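Local coordinates for protein naphthalene dioxygenase large subunit (Rhodococcus sp., PDB 2B1X) that belongs to the Rieske non-haem iron oxygenase family and carries an Fe2/S2 cluster in one domain and a single iron ion in its catalytic domain, at residues A[249-254]-A[292-297]; A[241-246]-A[412-417]; A[173-178]-A[282-287]. All blocks are in the same frame, centred on the assembly; numbering follows the deposited sequence.

Contact 1. Residues A[249-254]-A[292-297]; sequences HGLGII and AFIHGT
Ile254 O is gripped by two backbone donors of the neighbouring strand, Ala292 N at 2.8 Å and Phe293 N at 3.0 Å. Two consecutive residues thus face one, which makes a classic beta bulge where strand 293-298 begins. Beyond it, segments 250-254 and 293-297 run antiparallel, 173° between their directions. Ile254 N donates to Phe293 O, Gly252 and His295 exchange a reciprocal pair, and Thr297 N binds Gly250 O; the return bond from Gly250 N to Thr297 O is weak at 3.4 Å. Leu251 and Gly296 form a non-hydrogen-bonded pair whose CA atoms come within 3.8 Å of each other, and Leu251 CB rests 3.3 Å from His295 O.

With CG between its backbone N and carbonyl carbon (chi1 59°), His295 lays its ring across the strand onto Gly252, which has no side chain to block it. Gly252 CA sits 3.9 Å from the ring centroid, a CH-pi contact over the face. Hydrogen bonds of ND1 with Phe210 O and of NE2 with Asp418 OD2 fix the ring's rotation. The edge of the Phe293 ring meets Ile254, CD1 lying 4.1 Å from Ile254 CB.

The His295 side chain is about 9 Å from the iron ion, which is bound by His216, His221 and Asp372. On the side bearing His295 and Phe293, Thr297 packs on helix 204-212. The other side, bearing Leu251, Ile253 and Ile294, meets helix 174-181 through Leu251 and Ile294, while strands 240-244 and 302-309 flank the pair within the sheet.

Contact 2. Residues A[241-246]-A[412-417]; sequences EHIHTG and GEAYPL
His244 and Glu413 bond to each other twice through their backbones, Glu413 N to His244 O at 2.7 Å and His244 N to Glu413 O at 2.9 Å. His242 and Tyr415 repeat this hydrogen-bonded pattern, and the antiparallel strands 241-244 and 413-415 lie with their short axes 164° apart. CA-H...O contacts fill in between, such as Ala414 CA to His242 O.

Among the side chains, His244 and Glu413 lie alongside each other and point the same way. Glu413 CB stands over the imidazole face, 3.9 Å from the ring centroid, and the carboxylate plane is turned 65° from the ring, with OE1 3.1 Å from His244 CE1. Glu413 is extended (chi1 -177°), which carries OE1 up to accept a short 2.5 Å bond from Tyr415 OH, which comes from above the carboxylate plane. A water at the edge of the His244 ring joins ND1 to Glu413 O, to which it donates.

On the reverse side of the sheet, Ile243 CG1 meets Ala414 CB at 3.9 Å. The bent Glu241 chain brings its carboxylate beside Tyr415 O and Ala414 CB, near Asp405; the two like charges would probably raise the affinity of one for a proton.

Strand 413-415 is one of the two edge strands of the eight-stranded sheet within this chain. Helix 422-436 packs on His242, His244 and Tyr415, strand 250-254 adjoins 240-244, and Leu417 touches Asp129 of a second copy of this subunit.

Contact 3. Residues A[173-178]-A[282-287]; sequences LKFYLD and PEQVEI
Gln284 reaches across from one helix to the other and lies along the Phe175 side chain, the two running past each other in opposite directions. Gln284 CG sits over one face of the phenyl ring, 3.8 Å from its centroid, a CH-pi contact, while the amide beyond is turned 46° from the ring. Extended past CG (chi2 171°), the glutamine brings NE2 to the backbone of the first helix. There NE2 donates to Phe175 O at 2.8 Å, on a lone pair in the carbonyl plane, and to Asp178 OD2 at 3.2 Å, on the anti side of the carboxylate. Both amide protons are thus used, and a bond from Thr281 N to OE1 holds the far side of the amide.

Helices 174-178 and 282-287 cross at -61° with their axes 10.3 Å apart, so that long side chains bridge the gap. Both pack on the large antiparallel sheet of the catalytic domain, a Bet v 1-like family: Tyr176 rests on Leu251, and Ile287 on Ile253.

Ile287 completes the apolar part. Its CD1 approaches the edge of the Phe175 ring, 3.7 Å from CE1, and Glu283 CB comes to the same ring near its plane, 4.2 Å from CZ. Asp178 serves further partners through OD1, which forms a salt bridge with Lys152 NZ and a hydrogen bond with Tyr151 OH.

Contacts 1 and 2 belong to one antiparallel sheet, in which strands 250-254 and 240-244 are neighbours; Leu251 O and Ile253 O probably bond to Ile243 N and Glu241 N. Contact 1 is the buried one, whereas contact 2 is partly exposed at the sheet's outer strand and gains a carboxylate, a tyrosine hydroxyl and a water. Contact 3, also partly buried, joins two helices lying on the sheet, and side chains rather than paired backbones supply its cross-links. It meets contact 1 where Leu173 packs on His249 and Leu251, and contact 2 where Tyr176 OH nears Ile243. Helix 282-288 is followed in the chain by strand 293-298.

Contact 1. Residues A[249-254]-A[292-297]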
loop_
_atom_site.group_PDB
_atom_site.type_symbol
_atom_site.label_atom_id
_atom_site.label_comp_id
_atom_site.label_asym_id
_atom_site.label_seq_id
_atom_site.Cartn_x
_atom_site.Cartn_y
_atom_site.Cartn_z
ATOM N N HIS A 249 -21.984 -28.287 -1.157
ATOM C CA HIS A 249 -22.720 -27.594 -2.231
ATOM C C HIS A 249 -24.169 -27.332 -1.843
ATOM O O HIS A 249 -24.802 -28.151 -1.161
ATOM C CB HIS A 249 -22.735 -28.372 -3.540
ATOM C CG HIS A 249 -21.413 -28.904 -3.988
ATOM N ND1 HIS A 249 -20.304 -28.107 -4.161
ATOM C CD2 HIS A 249 -21.040 -30.154 -4.360
ATOM C CE1 HIS A 249 -19.302 -28.841 -4.610
ATOM N NE2 HIS A 249 -19.715 -30.089 -4.726
ATOM N N GLY A 250 -24.717 -26.199 -2.301
ATOM C CA GLY A 250 -26.136 -25.967 -2.103
ATOM C C GLY A 250 -26.650 -24.889 -3.035
ATOM O O GLY A 250 -25.858 -24.111 -3.596
ATOM N N LEU A 251 -27.968 -24.792 -3.110
ATOM C CA LEU A 251 -28.665 -23.819 -3.955
ATOM C C LEU A 251 -30.075 -23.553 -3.448
ATOM O O LEU A 251 -30.609 -24.308 -2.636
ATOM C CB LEU A 251 -28.792 -24.332 -5.384
ATOM C CG LEU A 251 -29.680 -25.529 -5.706
ATOM C CD1 LEU A 251 -30.146 -25.455 -7.175
ATOM C CD2 LEU A 251 -28.983 -26.868 -5.426
ATOM N N GLY A 252 -30.676 -22.484 -3.953
ATOM C CA GLY A 252 -32.101 -22.239 -3.742
ATOM C C GLY A 252 -32.774 -21.953 -5.060
ATOM O O GLY A 252 -32.146 -21.421 -5.958
ATOM N N ILE A 253 -34.053 -22.332 -5.162
ATOM C CA ILE A 253 -34.860 -22.101 -6.344
ATOM C C ILE A 253 -36.147 -21.409 -5.895
ATOM O O ILE A 253 -36.860 -21.921 -5.005
ATOM C CB ILE A 253 -35.189 -23.458 -7.044
ATOM C CG1 ILE A 253 -33.909 -24.276 -7.251
ATOM C CG2 ILE A 253 -35.976 -23.215 -8.375
ATOM C CD1 ILE A 253 -34.090 -25.636 -7.933
ATOM N N ILE A 254 -36.423 -20.250 -6.481
ATOM C CA ILE A 254 -37.600 -19.468 -6.120
ATOM C C ILE A 254 -38.498 -19.233 -7.349
ATOM O O ILE A 254 -38.005 -18.930 -8.430
ATOM C CB ILE A 254 -37.211 -18.124 -5.469
ATOM C CG1 ILE A 254 -36.407 -18.347 -4.190
ATOM C CG2 ILE A 254 -38.496 -17.298 -5.150
ATOM C CD1 ILE A 254 -35.847 -17.039 -3.536
ATOM N N ALA A 292 -38.078 -18.450 -11.182
ATOM C CA ALA A 292 -37.704 -17.042 -11.363
ATOM C C ALA A 292 -36.243 -16.752 -10.935
ATOM O O ALA A 292 -35.543 -15.928 -11.556
ATOM C CB ALA A 292 -38.651 -16.149 -10.574
ATOM N N PHE A 293 -35.794 -17.412 -9.870
ATOM C CA PHE A 293 -34.421 -17.258 -9.373
ATOM C C PHE A 293 -33.806 -18.584 -8.989
ATOM O O PHE A 293 -34.452 -19.416 -8.325
ATOM C CB PHE A 293 -34.356 -16.373 -8.135
ATOM C CG PHE A 293 -35.038 -15.063 -8.307
ATOM C CD1 PHE A 293 -36.288 -14.847 -7.738
ATOM C CD2 PHE A 293 -34.428 -14.034 -9.021
ATOM C CE1 PHE A 293 -36.931 -13.635 -7.889
ATOM C CE2 PHE A 293 -35.083 -12.821 -9.192
ATOM C CZ PHE A 293 -36.336 -12.627 -8.631
ATOM N N ILE A 294 -32.556 -18.777 -9.407
ATOM C CA ILE A 294 -31.740 -19.858 -8.882
ATOM C C ILE A 294 -30.454 -19.214 -8.423
ATOM O O ILE A 294 -29.831 -18.469 -9.174
ATOM C CB ILE A 294 -31.400 -20.889 -9.968
ATOM C CG1 ILE A 294 -32.653 -21.557 -10.521
ATOM C CG2 ILE A 294 -30.457 -21.957 -9.430
ATOM C CD1 ILE A 294 -32.399 -22.238 -11.908
ATOM N N HIS A 295 -30.040 -19.551 -7.218
ATOM C CA HIS A 295 -28.765 -19.085 -6.675
ATOM C C HIS A 295 -28.083 -20.257 -5.962
ATOM O O HIS A 295 -28.757 -21.043 -5.303
ATOM C CB HIS A 295 -29.008 -17.934 -5.700
ATOM C CG HIS A 295 -29.908 -18.306 -4.552
ATOM N ND1 HIS A 295 -29.427 -18.736 -3.335
ATOM C CD2 HIS A 295 -31.259 -18.351 -4.457
ATOM C CE1 HIS A 295 -30.447 -19.006 -2.529
ATOM N NE2 HIS A 295 -31.568 -18.760 -3.181
ATOM N N GLY A 296 -26.761 -20.389 -6.109
ATOM C CA GLY A 296 -26.070 -21.493 -5.486
ATOM C C GLY A 296 -24.571 -21.316 -5.473
ATOM O O GLY A 296 -24.004 -20.411 -6.104
ATOM N N THR A 297 -23.916 -22.190 -4.732
ATOM C CA THR A 297 -22.467 -22.182 -4.729
ATOM C C THR A 297 -22.000 -23.603 -4.924
ATOM O O THR A 297 -22.505 -24.534 -4.282
ATOM C CB THR A 297 -21.953 -21.611 -3.393
ATOM O OG1 THR A 297 -22.212 -20.206 -3.386
ATOM C CG2 THR A 297 -20.433 -21.749 -3.281
#

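Contact 2. Residues A[241-246]-A[412-417]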
loop_
_atom_site.group_PDB
_atom_site.type_symbol
_atom_site.label_atom_id
_atom_site.label_comp_id
_atom_site.label_asym_id
_atom_site.label_seq_id
_atom_site.Cartn_x
_atom_site.Cartn_y
_atom_site.Cartn_z
ATOM N N GLU A 241 -37.531 -23.484 -2.875
ATOM C CA GLU A 241 -36.915 -24.665 -2.285
ATOM C C GLU A 241 -35.456 -24.381 -1.945
ATOM O O GLU A 241 -34.781 -23.703 -2.692
ATOM C CB GLU A 241 -37.030 -25.824 -3.259
ATOM C CG GLU A 241 -36.936 -27.193 -2.607
ATOM C CD GLU A 241 -38.260 -27.693 -2.014
ATOM O OE1 GLU A 241 -39.321 -27.084 -2.251
ATOM O OE2 GLU A 241 -38.247 -28.753 -1.341
ATOM N N HIS A 242 -35.005 -24.870 -0.796
ATOM C CA HIS A 242 -33.624 -24.696 -0.261
ATOM C C HIS A 242 -32.965 -26.089 -0.234
ATOM O O HIS A 242 -33.426 -26.969 0.499
ATOM C CB HIS A 242 -33.743 -24.146 1.169
ATOM C CG HIS A 242 -32.468 -23.627 1.785
ATOM N ND1 HIS A 242 -32.022 -22.340 1.592
ATOM C CD2 HIS A 242 -31.618 -24.182 2.678
ATOM C CE1 HIS A 242 -30.922 -22.133 2.293
ATOM N NE2 HIS A 242 -30.665 -23.231 2.984
ATOM N N ILE A 243 -31.919 -26.307 -1.044
ATOM C CA ILE A 243 -31.392 -27.661 -1.302
ATOM C C ILE A 243 -29.891 -27.777 -1.093
ATOM O O ILE A 243 -29.118 -26.935 -1.554
ATOM C CB ILE A 243 -31.681 -28.099 -2.768
ATOM C CG1 ILE A 243 -33.187 -28.051 -3.089
ATOM C CG2 ILE A 243 -31.013 -29.467 -3.088
ATOM C CD1 ILE A 243 -33.467 -27.433 -4.465
ATOM N N HIS A 244 -29.454 -28.822 -0.402
ATOM C CA HIS A 244 -28.020 -29.017 -0.331
ATOM C C HIS A 244 -27.667 -30.450 -0.560
ATOM O O HIS A 244 -28.498 -31.345 -0.466
ATOM C CB HIS A 244 -27.394 -28.476 0.956
ATOM C CG HIS A 244 -27.627 -29.326 2.159
ATOM N ND1 HIS A 244 -28.698 -29.143 3.009
ATOM C CD2 HIS A 244 -26.914 -30.355 2.670
ATOM C CE1 HIS A 244 -28.624 -30.014 3.996
ATOM N NE2 HIS A 244 -27.546 -30.758 3.819
ATOM N N THR A 245 -26.386 -30.628 -0.781
ATOM C CA THR A 245 -25.819 -31.848 -1.305
ATOM C C THR A 245 -24.573 -32.131 -0.433
ATOM O O THR A 245 -24.255 -31.323 0.426
ATOM C CB THR A 245 -25.528 -31.434 -2.758
ATOM O OG1 THR A 245 -26.415 -32.119 -3.633
ATOM C CG2 THR A 245 -24.100 -31.614 -3.219
ATOM N N GLY A 246 -23.892 -33.259 -0.619
ATOM C CA GLY A 246 -22.615 -33.476 0.046
ATOM C C GLY A 246 -21.545 -32.538 -0.531
ATOM O O GLY A 246 -21.822 -31.807 -1.472
ATOM N N GLY A 412 -30.730 -34.639 -2.989
ATOM C CA GLY A 412 -30.195 -33.692 -2.017
ATOM C C GLY A 412 -31.122 -33.557 -0.821
ATOM O O GLY A 412 -32.174 -34.196 -0.753
ATOM N N GLU A 413 -30.722 -32.756 0.147
ATOM C CA GLU A 413 -31.576 -32.502 1.301
ATOM C C GLU A 413 -32.294 -31.173 1.071
ATOM O O GLU A 413 -31.649 -30.110 1.013
ATOM C CB GLU A 413 -30.743 -32.476 2.591
ATOM C CG GLU A 413 -31.548 -32.278 3.877
ATOM C CD GLU A 413 -30.672 -32.274 5.141
ATOM O OE1 GLU A 413 -30.730 -31.293 5.927
ATOM O OE2 GLU A 413 -29.931 -33.257 5.363
ATOM N N ALA A 414 -33.620 -31.250 0.950
ATOM C CA ALA A 414 -34.441 -30.162 0.431
ATOM C C ALA A 414 -35.520 -29.693 1.422
ATOM O O ALA A 414 -36.212 -30.504 2.028
ATOM C CB ALA A 414 -35.074 -30.581 -0.870
ATOM N N TYR A 415 -35.692 -28.383 1.537
ATOM C CA TYR A 415 -36.702 -27.802 2.421
ATOM C C TYR A 415 -37.687 -26.948 1.607
ATOM O O TYR A 415 -37.251 -26.230 0.699
ATOM C CB TYR A 415 -36.011 -26.982 3.519
ATOM C CG TYR A 415 -35.117 -27.819 4.422
ATOM C CD1 TYR A 415 -33.748 -27.887 4.203
ATOM C CD2 TYR A 415 -35.670 -28.576 5.465
ATOM C CE1 TYR A 415 -32.929 -28.653 5.012
ATOM C CE2 TYR A 415 -34.894 -29.347 6.258
ATOM C CZ TYR A 415 -33.511 -29.366 6.047
ATOM O OH TYR A 415 -32.768 -30.138 6.858
ATOM N N PRO A 416 -38.998 -26.998 1.934
ATOM C CA PRO A 416 -40.042 -26.393 1.085
ATOM C C PRO A 416 -40.215 -24.864 1.247
ATOM O O PRO A 416 -41.346 -24.334 1.160
ATOM C CB PRO A 416 -41.333 -27.136 1.522
ATOM C CG PRO A 416 -41.092 -27.431 3.010
ATOM C CD PRO A 416 -39.567 -27.570 3.172
ATOM N N LEU A 417 -39.111 -24.168 1.478
ATOM C CA LEU A 417 -39.072 -22.722 1.456
ATOM C C LEU A 417 -37.612 -22.343 1.206
ATOM O O LEU A 417 -36.723 -23.190 1.361
ATOM C CB LEU A 417 -39.606 -22.147 2.779
ATOM C CG LEU A 417 -38.722 -22.218 4.044
ATOM C CD1 LEU A 417 -39.278 -21.346 5.173
ATOM C CD2 LEU A 417 -38.558 -23.653 4.538
HETATM O O HOH W 1 -31.066 -27.548 2.325
#

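Contact 3. Residues A[173-178]-A[282-287]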
loop_
_atom_site.group_PDB
_atom_site.type_symbol
_atom_site.label_atom_id
_atom_site.label_comp_id
_atom_site.label_asym_id
_atom_site.label_seq_id
_atom_site.Cartn_x
_atom_site.Cartn_y
_atom_site.Cartn_z
ATOM N N LEU A 173 -25.346 -32.611 -6.971
ATOM C CA LEU A 173 -25.426 -31.279 -7.551
ATOM C C LEU A 173 -25.539 -31.291 -9.074
ATOM O O LEU A 173 -26.150 -30.390 -9.649
ATOM C CB LEU A 173 -24.239 -30.431 -7.121
ATOM C CG LEU A 173 -24.380 -28.953 -6.779
ATOM C CD1 LEU A 173 -23.513 -28.101 -7.694
ATOM C CD2 LEU A 173 -25.799 -28.390 -6.641
ATOM N N LYS A 174 -25.001 -32.330 -9.722
ATOM C CA LYS A 174 -25.068 -32.436 -11.184
ATOM C C LYS A 174 -26.489 -32.294 -11.742
ATOM O O LYS A 174 -26.687 -31.658 -12.783
ATOM C CB LYS A 174 -24.395 -33.723 -11.687
ATOM C CG LYS A 174 -22.872 -33.734 -11.382
ATOM C CD LYS A 174 -22.098 -34.791 -12.193
ATOM C CE LYS A 174 -22.543 -36.231 -11.890
ATOM N NZ LYS A 174 -22.522 -36.488 -10.410
ATOM N N PHE A 175 -27.469 -32.873 -11.046
ATOM C CA PHE A 175 -28.896 -32.779 -11.398
ATOM C C PHE A 175 -29.369 -31.328 -11.599
ATOM O O PHE A 175 -30.118 -31.031 -12.523
ATOM C CB PHE A 175 -29.728 -33.456 -10.301
ATOM C CG PHE A 175 -31.228 -33.395 -10.518
ATOM C CD1 PHE A 175 -31.964 -32.290 -10.104
ATOM C CD2 PHE A 175 -31.904 -34.464 -11.095
ATOM C CE1 PHE A 175 -33.341 -32.249 -10.299
ATOM C CE2 PHE A 175 -33.275 -34.431 -11.278
ATOM C CZ PHE A 175 -33.998 -33.320 -10.887
ATOM N N TYR A 176 -28.883 -30.437 -10.745
ATOM C CA TYR A 176 -29.269 -29.026 -10.745
ATOM C C TYR A 176 -28.400 -28.208 -11.684
ATOM O O TYR A 176 -28.897 -27.314 -12.345
ATOM C CB TYR A 176 -29.207 -28.468 -9.313
ATOM C CG TYR A 176 -30.141 -29.219 -8.401
ATOM C CD1 TYR A 176 -29.664 -30.208 -7.532
ATOM C CD2 TYR A 176 -31.521 -28.980 -8.440
ATOM C CE1 TYR A 176 -30.545 -30.938 -6.701
ATOM C CE2 TYR A 176 -32.393 -29.692 -7.627
ATOM C CZ TYR A 176 -31.912 -30.665 -6.750
ATOM O OH TYR A 176 -32.814 -31.395 -5.957
ATOM N N LEU A 177 -27.111 -28.499 -11.733
ATOM C CA LEU A 177 -26.229 -27.835 -12.704
ATOM C C LEU A 177 -26.750 -28.019 -14.137
ATOM O O LEU A 177 -26.721 -27.090 -14.944
ATOM C CB LEU A 177 -24.808 -28.363 -12.601
ATOM C CG LEU A 177 -24.032 -27.995 -11.313
ATOM C CD1 LEU A 177 -22.665 -28.707 -11.358
ATOM C CD2 LEU A 177 -23.846 -26.473 -11.118
ATOM N N ASP A 178 -27.243 -29.209 -14.445
ATOM C CA ASP A 178 -27.830 -29.470 -15.775
ATOM C C ASP A 178 -28.912 -28.457 -16.145
ATOM O O ASP A 178 -29.013 -28.016 -17.288
ATOM C CB ASP A 178 -28.485 -30.857 -15.820
ATOM C CG ASP A 178 -27.481 -31.987 -15.785
ATOM O OD1 ASP A 178 -26.246 -31.719 -15.890
ATOM O OD2 ASP A 178 -27.865 -33.181 -15.642
ATOM N N PRO A 282 -37.726 -35.223 -17.496
ATOM C CA PRO A 282 -39.026 -34.667 -17.088
ATOM C C PRO A 282 -39.007 -34.080 -15.659
ATOM O O PRO A 282 -39.624 -33.034 -15.395
ATOM C CB PRO A 282 -39.974 -35.873 -17.203
ATOM C CG PRO A 282 -39.345 -36.740 -18.246
ATOM C CD PRO A 282 -37.852 -36.589 -18.038
ATOM N N GLU A 283 -38.275 -34.715 -14.749
ATOM C CA GLU A 283 -38.146 -34.199 -13.381
ATOM C C GLU A 283 -37.423 -32.844 -13.353
ATOM O O GLU A 283 -37.868 -31.927 -12.658
ATOM C CB GLU A 283 -37.441 -35.211 -12.471
ATOM C CG GLU A 283 -38.204 -36.522 -12.306
ATOM C CD GLU A 283 -37.874 -37.566 -13.375
ATOM O OE1 GLU A 283 -38.315 -38.735 -13.206
ATOM O OE2 GLU A 283 -37.188 -37.240 -14.383
ATOM N N GLN A 284 -36.344 -32.720 -14.129
ATOM C CA GLN A 284 -35.587 -31.459 -14.232
ATOM C C GLN A 284 -36.473 -30.394 -14.865
ATOM O O GLN A 284 -36.530 -29.257 -14.376
ATOM C CB GLN A 284 -34.292 -31.650 -15.033
ATOM C CG GLN A 284 -33.246 -32.468 -14.294
ATOM C CD GLN A 284 -32.074 -32.851 -15.141
ATOM O OE1 GLN A 284 -32.248 -33.252 -16.291
ATOM N NE2 GLN A 284 -30.864 -32.741 -14.585
ATOM N N VAL A 285 -37.177 -30.776 -15.930
ATOM C CA VAL A 285 -38.052 -29.865 -16.672
ATOM C C VAL A 285 -39.125 -29.237 -15.768
ATOM O O VAL A 285 -39.356 -28.012 -15.808
ATOM C CB VAL A 285 -38.714 -30.563 -17.885
ATOM C CG1 VAL A 285 -39.793 -29.669 -18.518
ATOM C CG2 VAL A 285 -37.677 -30.981 -18.940
ATOM N N GLU A 286 -39.793 -30.078 -14.962
ATOM C CA GLU A 286 -40.829 -29.585 -14.063
ATOM C C GLU A 286 -40.305 -28.735 -12.893
ATOM O O GLU A 286 -40.989 -27.819 -12.439
ATOM C CB GLU A 286 -41.742 -30.734 -13.575
ATOM C CG GLU A 286 -42.621 -31.351 -14.667
ATOM C CD GLU A 286 -43.280 -30.314 -15.576
ATOM O OE1 GLU A 286 -43.957 -29.389 -15.053
ATOM O OE2 GLU A 286 -43.113 -30.424 -16.813
ATOM N N ILE A 287 -39.106 -29.023 -12.401
ATOM C CA ILE A 287 -38.484 -28.128 -11.415
ATOM C C ILE A 287 -38.168 -26.765 -12.046
ATOM O O ILE A 287 -38.395 -25.721 -11.421
ATOM C CB ILE A 287 -37.234 -28.791 -10.761
ATOM C CG1 ILE A 287 -37.679 -29.876 -9.771
ATOM C CG2 ILE A 287 -36.307 -27.751 -10.139
ATOM C CD1 ILE A 287 -36.567 -30.834 -9.319
#